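Local coordinates for protein methionine gamma-lyase (Trichomonas vaginalis, PDB 1E5F) that binds pyridoxal-5'-phosphate and belongs to the Cys/Met metabolism family of PLP-dependent enzymes, at residues Val81-Gly86 / Gly220-Lys225; Pro156-Leu161 / Asn185-Pro190; Ala207-Asn212 / Val337-Cys342. One frame throughout, in Å; residues are numbered along the deposited sequence.

Interaction 1 (Val81-Gly86 / Gly220-Lys225); sequences VATSSG and GLICGK. With PLP (pyridoxal-5'-phosphate), chain C.
Thr83 and Gly220 form a hydrogen-bonded antiparallel pair in the large mixed sheet of the PLP-binding domain. Strand 79-83 is outermost within this chain, and its neighbour 220-224 runs against the other six strands, as in fold-type I PLP enzymes; the two short segments lie at 161°. Thr83 N gives a short bond to Gly220 O (2.6 Å), and Gly220 N returns one to Thr83 O. Val81 and Ile222 exchange a second pair, Val81 N to Ile222 O and Ile222 N to Val81 O, both 2.8 Å. Between them, Ala82 CB meets Leu221 CD2 at 3.8 Å on the face covered by helix 62-75.

The Thr83 side chain faces the other way, toward helix 86-97. Its CB passes 4.0 Å from Gly220 O. The first torsion, 71°, sets OG1 between the backbone N and the carbonyl carbon, where it donates to Ser85 O at 2.6 Å and so ties down the turn after the strand. The same OG1 rests 3.2 Å from CA of Gly220, which has no side chain to hold it off. CG2, the other branch, touches Ile222 CD1 at 4.1 Å, the two side chains crossing at about a right angle, both against Ala89 of that helix.

Past the turn, Ser85 N-caps helix 86-97: its OG bonds to Gly88 N, and also to Gly242 O of the second subunit. The first residue of that helix turns to the ligand phosphate, Gly86 N donating to PLP O2P at 2.7 Å with an angle of 156° at the hydrogen.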
loop_
_atom_site.group_PDB
_atom_site.type_symbol
_atom_site.label_atom_id
_atom_site.label_comp_id
_atom_site.label_asym_id
_atom_site.label_seq_id
_atom_site.Cartn_x
_atom_site.Cartn_y
_atom_site.Cartn_z
ATOM N N VAL A 81 1.791 8.729 -21.247
ATOM C CA VAL A 81 0.994 9.305 -20.182
ATOM C C VAL A 81 0.141 8.157 -19.564
ATOM O O VAL A 81 -0.502 7.440 -20.323
ATOM C CB VAL A 81 0.047 10.372 -20.695
ATOM C CG1 VAL A 81 -0.861 10.870 -19.628
ATOM C CG2 VAL A 81 0.914 11.509 -21.342
ATOM N N ALA A 82 0.290 8.012 -18.248
ATOM C CA ALA A 82 -0.471 6.969 -17.560
ATOM C C ALA A 82 -1.726 7.506 -16.973
ATOM O O ALA A 82 -1.815 8.712 -16.763
ATOM C CB ALA A 82 0.298 6.356 -16.382
ATOM N N THR A 83 -2.776 6.701 -16.878
ATOM C CA THR A 83 -4.015 7.193 -16.434
ATOM C C THR A 83 -4.623 6.149 -15.459
ATOM O O THR A 83 -4.058 5.080 -15.295
ATOM C CB THR A 83 -5.051 7.436 -17.527
ATOM O OG1 THR A 83 -5.504 6.165 -18.036
ATOM C CG2 THR A 83 -4.566 8.396 -18.599
ATOM N N SER A 84 -5.759 6.590 -14.888
ATOM C CA SER A 84 -6.394 5.765 -13.887
ATOM C C SER A 84 -7.451 4.832 -14.486
ATOM O O SER A 84 -8.034 4.166 -13.675
ATOM C CB SER A 84 -6.860 6.583 -12.668
ATOM O OG SER A 84 -8.133 7.133 -13.008
ATOM N N SER A 85 -7.488 4.563 -15.777
ATOM C CA SER A 85 -8.266 3.476 -16.362
ATOM C C SER A 85 -7.987 3.546 -17.884
ATOM O O SER A 85 -7.579 4.586 -18.394
ATOM C CB SER A 85 -9.765 3.477 -16.190
ATOM O OG SER A 85 -10.297 4.716 -16.754
ATOM N N GLY A 86 -8.167 2.386 -18.499
ATOM C CA GLY A 86 -8.060 2.343 -19.965
ATOM C C GLY A 86 -9.092 3.319 -20.540
ATOM O O GLY A 86 -8.693 3.997 -21.485
ATOM N N GLY A 220 -4.735 3.062 -17.128
ATOM C CA GLY A 220 -4.572 3.190 -18.603
ATOM C C GLY A 220 -3.189 3.761 -18.961
ATOM O O GLY A 220 -2.549 4.366 -18.109
ATOM N N LEU A 221 -2.817 3.577 -20.255
ATOM C CA LEU A 221 -1.633 4.230 -20.833
ATOM C C LEU A 221 -1.819 4.677 -22.275
ATOM O O LEU A 221 -2.569 4.174 -23.096
ATOM C CB LEU A 221 -0.483 3.232 -20.878
ATOM C CG LEU A 221 -0.002 2.633 -19.517
ATOM C CD1 LEU A 221 0.590 1.208 -19.785
ATOM C CD2 LEU A 221 0.978 3.529 -18.764
ATOM N N ILE A 222 -1.203 5.885 -22.511
ATOM C CA ILE A 222 -1.201 6.536 -23.701
ATOM C C ILE A 222 0.196 6.708 -24.233
ATOM O O ILE A 222 1.045 7.063 -23.388
ATOM C CB ILE A 222 -1.849 7.925 -23.522
ATOM C CG1 ILE A 222 -3.282 7.787 -23.000
ATOM C CG2 ILE A 222 -1.758 8.613 -24.924
ATOM C CD1 ILE A 222 -3.766 9.229 -22.548
ATOM N N CYS A 223 0.485 6.277 -25.487
ATOM C CA CYS A 223 1.891 6.275 -25.929
ATOM C C CYS A 223 1.978 7.032 -27.302
ATOM O O CYS A 223 1.108 6.739 -28.158
ATOM C CB CYS A 223 2.367 4.877 -26.195
ATOM S SG CYS A 223 2.276 3.823 -24.733
ATOM N N GLY A 224 2.935 7.892 -27.540
ATOM C CA GLY A 224 2.903 8.639 -28.827
ATOM C C GLY A 224 3.983 9.751 -28.700
ATOM O O GLY A 224 4.863 9.655 -27.873
ATOM N N LYS A 225 3.970 10.718 -29.562
ATOM C CA LYS A 225 4.874 11.866 -29.656
ATOM C C LYS A 225 4.846 12.723 -28.433
ATOM O O LYS A 225 3.788 13.039 -27.940
ATOM C CB LYS A 225 4.458 12.749 -30.876
ATOM C CG LYS A 225 4.416 12.010 -32.230
ATOM C CD LYS A 225 5.944 11.647 -32.478
ATOM C CE LYS A 225 6.117 11.275 -33.956
ATOM N NZ LYS A 225 7.150 10.206 -34.188
HETATM N N1 PLP C . -9.357 -1.202 -24.115
HETATM C C2 PLP C . -9.743 -2.477 -24.370
HETATM C C2A PLP C . -9.356 -3.396 -25.481
HETATM C C3 PLP C . -10.190 -3.090 -23.169
HETATM O O3 PLP C . -10.480 -4.413 -23.281
HETATM C C4 PLP C . -10.573 -2.398 -22.037
HETATM C C4A PLP C . -11.391 -3.326 -21.044
HETATM C C5 PLP C . -10.594 -1.052 -22.107
HETATM C C6 PLP C . -10.007 -0.428 -23.209
HETATM C C5A PLP C . -10.951 -0.182 -20.946
HETATM O O4P PLP C . -9.876 -0.279 -19.899
HETATM P P PLP C . -10.289 -0.013 -18.389
HETATM O O1P PLP C . -11.192 -1.150 -18.094
HETATM O O2P PLP C . -8.985 -0.103 -17.725
HETATM O O3P PLP C . -11.009 1.339 -18.240
#

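Interaction 2 (Pro156-Leu161 / Asn185-Pro190); sequences PANPTL and NTFCSP. With PLP (pyridoxal-5'-phosphate), chain C; SO4 (sulfate ion), chain D.
The ring of Phe187 is pushed into the bend of segment 156-161, where Pro156, Asn158 and Leu161 meet it from different directions. Its first torsion, -82°, keeps CG beside the backbone N and sends the ring across to the other loop. Leu161 approaches at the ring edge, near its plane, with CD2 3.7 Å from Phe187 CE2; the two side chains stand roughly perpendicular. The Asn158 side chain crosses that of Phe187 at about a right angle; its CB lies obliquely to the ring, 3.5 Å from Phe187 CZ, and its amide plane is inclined 39° to the ring. The carbonyl of Pro156 comes in obliquely as well, O lying 3.5 Å from Phe187 CD2. One residue along, Cys188 SG packs on Pro156 CD at 3.6 Å.

Cis peptide bonds precede both Pro156 and Pro159, and Leu161 N bonds back to Ala157 O, which probably helps the loop curl so that these groups meet the ring. With CG anti to the backbone N (178°), the Asn158 amide runs past the ring toward the ligands. ND2 donates to O3 of the sulfate ion at 3.1 Å and sits 3.0 Å from O3 of PLP. OD1 accepts from Arg373 NH1, so both ends of the amide are engaged and its rotation is probably fixed.

On the other segment, Thr186 OG1 bonds to Asp184 OD1 and Ser206 N while lying 3.6 Å from PLP N1. The two loops follow the neighbouring parallel strands 148-154 and 180-184, joined through helix 166-174 in a beta-alpha-beta crossover. Met311 of strand 311-316, from the other sheet, packs on both Leu161 and Phe187.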
loop_
_atom_site.group_PDB
_atom_site.type_symbol
_atom_site.label_atom_id
_atom_site.label_comp_id
_atom_site.label_asym_id
_atom_site.label_seq_id
_atom_site.Cartn_x
_atom_site.Cartn_y
_atom_site.Cartn_z
ATOM N N PRO A 156 -5.759 -7.526 -32.154
ATOM C CA PRO A 156 -7.014 -8.166 -32.568
ATOM C C PRO A 156 -8.185 -7.511 -31.900
ATOM O O PRO A 156 -8.010 -7.058 -30.749
ATOM C CB PRO A 156 -6.964 -9.623 -32.124
ATOM C CG PRO A 156 -5.468 -9.865 -31.910
ATOM C CD PRO A 156 -4.893 -8.490 -31.467
ATOM N N ALA A 157 -9.408 -7.552 -32.444
ATOM C CA ALA A 157 -10.536 -6.810 -31.857
ATOM C C ALA A 157 -11.282 -7.507 -30.720
ATOM O O ALA A 157 -11.265 -8.725 -30.536
ATOM C CB ALA A 157 -11.534 -6.552 -32.990
ATOM N N ASN A 158 -11.861 -6.770 -29.821
ATOM C CA ASN A 158 -12.485 -7.207 -28.551
ATOM C C ASN A 158 -13.966 -7.214 -28.764
ATOM O O ASN A 158 -14.380 -6.116 -29.078
ATOM C CB ASN A 158 -12.060 -6.250 -27.409
ATOM C CG ASN A 158 -12.709 -6.621 -26.085
ATOM O OD1 ASN A 158 -13.397 -7.687 -25.992
ATOM N ND2 ASN A 158 -12.521 -5.836 -25.014
ATOM N N PRO A 159 -14.635 -8.337 -28.845
ATOM C CA PRO A 159 -14.147 -9.655 -28.470
ATOM C C PRO A 159 -13.915 -10.698 -29.556
ATOM O O PRO A 159 -13.340 -11.754 -29.275
ATOM C CB PRO A 159 -15.333 -10.087 -27.603
ATOM C CG PRO A 159 -16.530 -9.703 -28.490
ATOM C CD PRO A 159 -16.099 -8.370 -29.139
ATOM N N THR A 160 -14.225 -10.502 -30.839
ATOM C CA THR A 160 -14.002 -11.448 -31.933
ATOM C C THR A 160 -12.576 -11.805 -32.371
ATOM O O THR A 160 -12.311 -12.837 -33.011
ATOM C CB THR A 160 -14.787 -10.913 -33.141
ATOM O OG1 THR A 160 -14.181 -9.715 -33.594
ATOM C CG2 THR A 160 -16.240 -10.369 -32.588
ATOM N N LEU A 161 -11.515 -11.042 -32.038
ATOM C CA LEU A 161 -10.193 -11.269 -32.472
ATOM C C LEU A 161 -10.003 -11.037 -33.986
ATOM O O LEU A 161 -9.070 -11.460 -34.644
ATOM C CB LEU A 161 -9.656 -12.631 -32.032
ATOM C CG LEU A 161 -9.874 -12.901 -30.484
ATOM C CD1 LEU A 161 -9.163 -14.234 -30.059
ATOM C CD2 LEU A 161 -9.379 -11.710 -29.630
ATOM N N ASN A 185 -3.804 -1.219 -28.213
ATOM C CA ASN A 185 -2.892 -2.345 -28.258
ATOM C C ASN A 185 -2.995 -3.236 -27.076
ATOM O O ASN A 185 -2.149 -4.019 -26.685
ATOM C CB ASN A 185 -1.441 -1.761 -28.426
ATOM C CG ASN A 185 -0.381 -2.790 -28.848
ATOM O OD1 ASN A 185 -0.716 -3.730 -29.635
ATOM N ND2 ASN A 185 0.886 -2.749 -28.397
ATOM N N THR A 186 -4.142 -3.154 -26.380
ATOM C CA THR A 186 -4.261 -3.866 -25.077
ATOM C C THR A 186 -4.030 -5.363 -25.170
ATOM O O THR A 186 -3.269 -5.927 -24.410
ATOM C CB THR A 186 -5.646 -3.586 -24.504
ATOM O OG1 THR A 186 -5.859 -2.176 -24.201
ATOM C CG2 THR A 186 -5.966 -4.348 -23.234
ATOM N N PHE A 187 -4.671 -5.991 -26.132
ATOM C CA PHE A 187 -4.665 -7.444 -26.291
ATOM C C PHE A 187 -3.331 -7.948 -26.751
ATOM O O PHE A 187 -3.005 -9.035 -26.300
ATOM C CB PHE A 187 -5.685 -7.880 -27.351
ATOM C CG PHE A 187 -7.088 -7.980 -26.882
ATOM C CD1 PHE A 187 -7.515 -7.333 -25.721
ATOM C CD2 PHE A 187 -8.012 -8.702 -27.658
ATOM C CE1 PHE A 187 -8.807 -7.582 -25.290
ATOM C CE2 PHE A 187 -9.309 -8.864 -27.270
ATOM C CZ PHE A 187 -9.697 -8.370 -26.015
ATOM N N CYS A 188 -2.509 -7.078 -27.310
ATOM C CA CYS A 188 -1.197 -7.580 -27.617
ATOM C C CYS A 188 -0.188 -7.299 -26.540
ATOM O O CYS A 188 0.703 -8.155 -26.273
ATOM C CB CYS A 188 -0.724 -6.936 -28.918
ATOM S SG CYS A 188 -1.605 -7.459 -30.438
ATOM N N SER A 189 -0.201 -6.086 -26.018
ATOM C CA SER A 189 0.832 -5.580 -25.074
ATOM C C SER A 189 2.024 -5.247 -25.944
ATOM O O SER A 189 2.201 -5.851 -26.995
ATOM C CB SER A 189 1.243 -6.544 -23.932
ATOM O OG SER A 189 2.269 -7.362 -24.481
ATOM N N PRO A 190 2.942 -4.423 -25.499
ATOM C CA PRO A 190 4.134 -3.980 -26.252
ATOM C C PRO A 190 5.040 -5.140 -26.482
ATOM O O PRO A 190 6.010 -5.008 -27.223
ATOM C CB PRO A 190 4.892 -3.056 -25.245
ATOM C CG PRO A 190 3.863 -2.551 -24.254
ATOM C CD PRO A 190 2.819 -3.658 -24.234
HETATM N N1 PLP C . -9.357 -1.202 -24.115
HETATM C C2 PLP C . -9.743 -2.477 -24.370
HETATM C C2A PLP C . -9.356 -3.396 -25.481
HETATM C C3 PLP C . -10.190 -3.090 -23.169
HETATM O O3 PLP C . -10.480 -4.413 -23.281
HETATM C C4 PLP C . -10.573 -2.398 -22.037
HETATM C C4A PLP C . -11.391 -3.326 -21.044
HETATM C C5 PLP C . -10.594 -1.052 -22.107
HETATM C C6 PLP C . -10.007 -0.428 -23.209
HETATM C C5A PLP C . -10.951 -0.182 -20.946
HETATM O O4P PLP C . -9.876 -0.279 -19.899
HETATM P P PLP C . -10.289 -0.013 -18.389
HETATM O O1P PLP C . -11.192 -1.150 -18.094
HETATM O O2P PLP C . -8.985 -0.103 -17.725
HETATM O O3P PLP C . -11.009 1.339 -18.240
HETATM S S SO4 D . -13.266 -6.468 -20.502
HETATM O O1 SO4 D . -13.246 -7.729 -19.796
HETATM O O2 SO4 D . -14.766 -6.119 -20.501
HETATM O O3 SO4 D . -12.898 -6.451 -21.959
HETATM O O4 SO4 D . -12.718 -5.220 -19.823
#

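Interaction 3 (Ala207-Asn212 / Val337-Cys342); sequences ATKYIN and VSLGGC. With PLP (pyridoxal-5'-phosphate), chain C; SO4 (sulfate ion), chain D.
Tyr210 lays one ring face over Gly340 where the loop after strand 202-206, in the PLP-binding domain of this fold-type I enzyme, meets the loop between strands 334-335 and 345-347 of the smaller sheet. This is the tight part. Gly340 CA stands 3.4 Å from the centroid of the Tyr210 ring and 11° off its normal, a CH-pi contact made possible by the bare glycine. The backbones close in beside it: Tyr210 CA comes within 3.5 Å of Gly340 O in a CA-H...O contact. Leu339 crosses the ring at about a right angle, its CD1 3.7 Å from Tyr210 CE2, and its CG lies equally near Lys209 CD (3.7 Å). The ring is held at its far end too, Tyr210 OH bonding to Ser310 OG.

Between Thr208 and Ser338 the fit is looser, although Ser338 OG still lies against Lys209 CE, and a water bridges the loops. It donates to Thr208 O at 2.8 Å and shares a bond with Ser338 OG at 2.7 Å, joining two residues whose side chains barely meet. Near the Lys209 tip, a sulfate ion is weakly bonded to Lys209 NZ and very closely approached by Ser338 N; Tyr56 of the second subunit packs on Thr208, Lys209 and Ser338.

The Lys209 chain bends at its second and fourth torsions (-62° and 40°) to reach PLP. Its NZ is only 2.4 Å from PLP C4A, too near for a plain contact and consistent with an unmodelled or altered aldimine link to the lysine typical of this fold. One residue earlier, Thr208 OG1, which also bonds to Ala219 N and Ser206 OG, donates to PLP O2P at 2.8 Å.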
loop_
_atom_site.group_PDB
_atom_site.type_symbol
_atom_site.label_atom_id
_atom_site.label_comp_id
_atom_site.label_asym_id
_atom_site.label_seq_id
_atom_site.Cartn_x
_atom_site.Cartn_y
_atom_site.Cartn_z
ATOM N N ALA A 207 -3.997 -0.818 -19.081
ATOM C CA ALA A 207 -2.906 -1.470 -18.341
ATOM C C ALA A 207 -3.530 -2.314 -17.205
ATOM O O ALA A 207 -2.915 -3.287 -16.784
ATOM C CB ALA A 207 -1.942 -0.434 -17.653
ATOM N N THR A 208 -4.863 -2.238 -16.961
ATOM C CA THR A 208 -5.505 -3.111 -16.069
ATOM C C THR A 208 -5.385 -4.573 -16.569
ATOM O O THR A 208 -5.650 -5.557 -15.809
ATOM C CB THR A 208 -7.030 -2.925 -16.132
ATOM O OG1 THR A 208 -7.209 -1.528 -16.133
ATOM C CG2 THR A 208 -7.850 -3.705 -15.131
ATOM N N LYS A 209 -5.094 -4.777 -17.824
ATOM C CA LYS A 209 -5.039 -6.132 -18.386
ATOM C C LYS A 209 -3.657 -6.664 -18.354
ATOM O O LYS A 209 -3.173 -6.838 -17.258
ATOM C CB LYS A 209 -5.636 -6.122 -19.837
ATOM C CG LYS A 209 -6.943 -5.278 -19.767
ATOM C CD LYS A 209 -7.988 -5.836 -18.860
ATOM C CE LYS A 209 -9.344 -5.083 -18.864
ATOM N NZ LYS A 209 -9.537 -4.756 -20.326
ATOM N N TYR A 210 -2.998 -7.117 -19.452
ATOM C CA TYR A 210 -1.779 -7.816 -19.409
ATOM C C TYR A 210 -0.653 -6.963 -18.780
ATOM O O TYR A 210 0.101 -7.625 -18.164
ATOM C CB TYR A 210 -1.266 -8.245 -20.824
ATOM C CG TYR A 210 -2.074 -9.355 -21.407
ATOM C CD1 TYR A 210 -1.917 -10.665 -21.081
ATOM C CD2 TYR A 210 -3.119 -9.093 -22.262
ATOM C CE1 TYR A 210 -2.712 -11.640 -21.653
ATOM C CE2 TYR A 210 -3.993 -10.025 -22.852
ATOM C CZ TYR A 210 -3.734 -11.334 -22.525
ATOM O OH TYR A 210 -4.536 -12.340 -23.079
ATOM N N ILE A 211 -0.414 -5.686 -18.984
ATOM C CA ILE A 211 0.760 -4.971 -18.532
ATOM C C ILE A 211 0.860 -5.083 -16.985
ATOM O O ILE A 211 1.882 -5.518 -16.497
ATOM C CB ILE A 211 0.780 -3.493 -19.053
ATOM C CG1 ILE A 211 1.046 -3.438 -20.588
ATOM C CG2 ILE A 211 1.825 -2.642 -18.405
ATOM C CD1 ILE A 211 0.577 -2.121 -21.249
ATOM N N ASN A 212 -0.159 -4.792 -16.223
ATOM C CA ASN A 212 -0.073 -5.038 -14.775
ATOM C C ASN A 212 -0.066 -6.549 -14.603
ATOM O O ASN A 212 0.771 -7.065 -13.913
ATOM C CB ASN A 212 -1.171 -4.311 -14.087
ATOM C CG ASN A 212 -1.155 -4.645 -12.587
ATOM O OD1 ASN A 212 -0.138 -4.252 -12.060
ATOM N ND2 ASN A 212 -2.176 -5.379 -12.140
ATOM N N VAL A 337 -15.419 -10.658 -15.777
ATOM C CA VAL A 337 -14.935 -9.899 -16.947
ATOM C C VAL A 337 -13.481 -9.483 -16.698
ATOM O O VAL A 337 -12.873 -9.885 -15.703
ATOM C CB VAL A 337 -15.838 -8.725 -17.252
ATOM C CG1 VAL A 337 -17.312 -9.267 -17.302
ATOM C CG2 VAL A 337 -15.765 -7.734 -16.083
ATOM N N SER A 338 -12.833 -8.784 -17.596
ATOM C CA SER A 338 -11.433 -8.473 -17.508
ATOM C C SER A 338 -10.622 -9.602 -18.181
ATOM O O SER A 338 -11.175 -10.583 -18.569
ATOM C CB SER A 338 -10.810 -8.261 -16.059
ATOM O OG SER A 338 -9.850 -7.221 -16.375
ATOM N N LEU A 339 -9.271 -9.467 -18.190
ATOM C CA LEU A 339 -8.473 -10.394 -18.843
ATOM C C LEU A 339 -7.067 -10.040 -18.661
ATOM O O LEU A 339 -6.811 -8.980 -18.107
ATOM C CB LEU A 339 -8.779 -10.206 -20.457
ATOM C CG LEU A 339 -8.525 -8.829 -21.013
ATOM C CD1 LEU A 339 -7.317 -8.707 -21.941
ATOM C CD2 LEU A 339 -9.780 -8.257 -21.734
ATOM N N GLY A 340 -6.162 -10.871 -19.143
ATOM C CA GLY A 340 -4.759 -10.575 -19.089
ATOM C C GLY A 340 -4.146 -10.859 -17.694
ATOM O O GLY A 340 -2.976 -10.455 -17.503
ATOM N N GLY A 341 -4.875 -11.551 -16.792
ATOM C CA GLY A 341 -4.144 -11.814 -15.536
ATOM C C GLY A 341 -3.414 -13.122 -15.552
ATOM O O GLY A 341 -3.337 -13.762 -16.584
ATOM N N CYS A 342 -2.711 -13.554 -14.547
ATOM C CA CYS A 342 -2.021 -14.782 -14.375
ATOM C C CYS A 342 -3.036 -15.923 -14.295
ATOM O O CYS A 342 -2.772 -17.096 -14.612
ATOM C CB CYS A 342 -1.239 -14.713 -13.046
ATOM S SG CYS A 342 0.166 -13.571 -13.111
HETATM N N1 PLP C . -9.357 -1.202 -24.115
HETATM C C2 PLP C . -9.743 -2.477 -24.370
HETATM C C2A PLP C . -9.356 -3.396 -25.481
HETATM C C3 PLP C . -10.190 -3.090 -23.169
HETATM O O3 PLP C . -10.480 -4.413 -23.281
HETATM C C4 PLP C . -10.573 -2.398 -22.037
HETATM C C4A PLP C . -11.391 -3.326 -21.044
HETATM C C5 PLP C . -10.594 -1.052 -22.107
HETATM C C6 PLP C . -10.007 -0.428 -23.209
HETATM C C5A PLP C . -10.951 -0.182 -20.946
HETATM O O4P PLP C . -9.876 -0.279 -19.899
HETATM P P PLP C . -10.289 -0.013 -18.389
HETATM O O1P PLP C . -11.192 -1.150 -18.094
HETATM O O2P PLP C . -8.985 -0.103 -17.725
HETATM O O3P PLP C . -11.009 1.339 -18.240
HETATM S S SO4 D . -13.266 -6.468 -20.502
HETATM O O1 SO4 D . -13.246 -7.729 -19.796
HETATM O O2 SO4 D . -14.766 -6.119 -20.501
HETATM O O3 SO4 D . -12.898 -6.451 -21.959
HETATM O O4 SO4 D . -12.718 -5.220 -19.823
HETATM O O HOH W 1 -7.685 -7.219 -14.732
#

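Overall arrangement
From the N terminus, Val81-Gly86 comes first and must wait for Gly220-Lys225 to close interaction 1, the widest loop of the three. Interaction 2 opens and closes within that span, joining the loops that follow two adjacent parallel strands. Ala207-Asn212 also falls inside it, but its partner Val337-Cys342 lies well beyond, so interaction 3 crosses interaction 1 while following interaction 2 in series. Interaction 1 lies in the large sheet and interaction 2 in loops leading from it, while interaction 3 ties that sheet's loops to those of the smaller one. Leu221 packs on Ile211 and Ala207, and Phe187 on Leu339, making interaction 3 touch both others; all three reach the same PLP.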